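PDB 4BHU: uncharacterized protein YUAB from Bacillus subtilis, which self-polymerizes into a stable surface layer that makes biofilms hydrophobic and is required for complex colony architecture. Local coordinates for residues 46-51 with 94-99. The protein carries 1 engineered substitution. Numbering follows the deposited sequence.
Sequences SGFTAN and KTLPAA
Phe48 brings the outer end of its ring against the Pro97 ring, CZ lying 3.4 Å from Pro97 CD, with the two side chains crossing at about a right angle. Leu96 CD2 reaches the edge of the same phenyl near its plane, 3.9 Å from Phe48 CE1. This is the tight, buried end of the contact; Tyr102, meeting Phe48 edge-to-face, and Phe104 enclose the ring further. In the immunoglobulin-like, E-set-related β-sandwich of this domain, the contact joins the loop after strand 39-43 to the end of strand 90-95 and the turn leading to strand 100-109, and Phe48 reaches into the core between the sheets, touching Ile25 of strand 22-30 and Ile123 of strand 119-125. Gly47, its CA 3.8 Å from Pro97 CB, and Thr49 lie on the exposed side, where a water donates to Thr95 O (2.8 Å) and, at a longer 3.2 Å, to Gly47 O. Lys94, bent at chi2 (-63°) and extended from there to NZ, runs alongside the loop and gives a 3.2 Å hydrogen bond from NZ to Thr49 O, tilted 28° from the carbonyl plane. Its ammonium also pairs with Asp54 in a salt bridge, while a second water accepts from NZ and lies within donating distance of Asn51 OD1, shared with Lys53 N.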
loop_
_atom_site.group_PDB
_atom_site.type_symbol
_atom_site.label_atom_id
_atom_site.label_comp_id
_atom_site.label_asym_id
_atom_site.label_seq_id
_atom_site.Cartn_x
_atom_site.Cartn_y
_atom_site.Cartn_z
ATOM N N SER I 46 38.314 -32.887 7.856
ATOM C CA SER I 46 38.633 -34.010 6.972
ATOM C C SER I 46 38.262 -35.277 7.722
ATOM O O SER I 46 38.534 -35.393 8.912
ATOM C CB SER I 46 40.118 -34.016 6.575
ATOM O OG SER I 46 40.302 -34.719 5.351
ATOM N N GLY I 47 37.609 -36.197 7.027
ATOM C CA GLY I 47 37.028 -37.370 7.654
ATOM C C GLY I 47 35.510 -37.337 7.629
ATOM O O GLY I 47 34.866 -38.378 7.724
ATOM N N PHE I 48 34.929 -36.142 7.493
ATOM C CA PHE I 48 33.478 -36.006 7.351
ATOM C C PHE I 48 33.083 -35.254 6.089
ATOM O O PHE I 48 33.776 -34.321 5.662
ATOM C CB PHE I 48 32.891 -35.311 8.582
ATOM C CG PHE I 48 33.045 -36.106 9.833
ATOM C CD1 PHE I 48 32.084 -37.020 10.206
ATOM C CD2 PHE I 48 34.169 -35.962 10.627
ATOM C CE1 PHE I 48 32.237 -37.765 11.353
ATOM C CE2 PHE I 48 34.322 -36.705 11.774
ATOM C CZ PHE I 48 33.351 -37.607 12.134
ATOM N N THR I 49 31.972 -35.664 5.491
ATOM C CA THR I 49 31.466 -35.004 4.296
ATOM C C THR I 49 29.964 -35.047 4.294
ATOM O O THR I 49 29.367 -35.934 4.906
ATOM C CB THR I 49 31.916 -35.716 2.996
ATOM O OG1 THR I 49 31.486 -37.079 3.049
ATOM C CG2 THR I 49 33.431 -35.663 2.826
ATOM N N ALA I 50 29.356 -34.108 3.569
ATOM C CA ALA I 50 27.909 -34.049 3.445
ATOM C C ALA I 50 27.532 -34.397 2.031
ATOM O O ALA I 50 28.301 -34.146 1.094
ATOM C CB ALA I 50 27.370 -32.633 3.817
ATOM N N ASN I 51 26.337 -34.961 1.886
ATOM C CA ASN I 51 25.755 -35.235 0.585
ATOM C C ASN I 51 24.259 -34.991 0.680
ATOM O O ASN I 51 23.759 -34.611 1.744
ATOM C CB ASN I 51 26.073 -36.665 0.125
ATOM C CG ASN I 51 25.512 -37.730 1.052
ATOM O OD1 ASN I 51 24.360 -37.667 1.486
ATOM N ND2 ASN I 51 26.332 -38.731 1.348
ATOM N N LYS I 94 26.944 -42.383 8.273
ATOM C CA LYS I 94 28.318 -42.076 7.883
ATOM C C LYS I 94 29.311 -43.104 8.433
ATOM O O LYS I 94 29.072 -43.707 9.475
ATOM C CB LYS I 94 28.727 -40.705 8.433
ATOM C CG LYS I 94 27.858 -39.545 7.976
ATOM C CD LYS I 94 27.929 -39.350 6.480
ATOM C CE LYS I 94 26.945 -38.296 6.014
ATOM N NZ LYS I 94 27.027 -38.104 4.545
ATOM N N THR I 95 30.445 -43.259 7.747
ATOM C CA THR I 95 31.580 -44.003 8.284
ATOM C C THR I 95 32.468 -43.105 9.140
ATOM O O THR I 95 33.088 -42.172 8.638
ATOM C CB THR I 95 32.443 -44.592 7.146
ATOM O OG1 THR I 95 31.687 -45.575 6.425
ATOM C CG2 THR I 95 33.720 -45.221 7.718
ATOM N N LEU I 96 32.535 -43.364 10.437
ATOM C CA LEU I 96 33.390 -42.551 11.283
ATOM C C LEU I 96 34.858 -42.748 10.895
ATOM O O LEU I 96 35.292 -43.869 10.684
ATOM C CB LEU I 96 33.184 -42.889 12.758
ATOM C CG LEU I 96 31.817 -42.552 13.371
ATOM C CD1 LEU I 96 31.832 -42.854 14.864
ATOM C CD2 LEU I 96 31.445 -41.090 13.125
ATOM N N PRO I 97 35.633 -41.658 10.834
ATOM C CA PRO I 97 37.048 -41.727 10.443
ATOM C C PRO I 97 37.967 -42.243 11.560
ATOM O O PRO I 97 37.506 -42.571 12.661
ATOM C CB PRO I 97 37.384 -40.261 10.166
ATOM C CG PRO I 97 36.537 -39.531 11.158
ATOM C CD PRO I 97 35.234 -40.280 11.177
ATOM N N ALA I 98 39.270 -42.273 11.285
ATOM C CA ALA I 98 40.254 -42.711 12.279
ATOM C C ALA I 98 40.035 -42.041 13.640
ATOM O O ALA I 98 39.528 -40.929 13.728
ATOM C CB ALA I 98 41.672 -42.445 11.780
ATOM N N ALA I 99 40.426 -42.730 14.704
ATOM C CA ALA I 99 40.249 -42.210 16.043
ATOM C C ALA I 99 41.004 -40.904 16.254
ATOM O O ALA I 99 42.122 -40.709 15.746
ATOM C CB ALA I 99 40.670 -43.252 17.083
HETATM O O HOH W 1 32.017 -39.889 7.523
HETATM O O HOH W 2 24.291 -39.064 3.967
#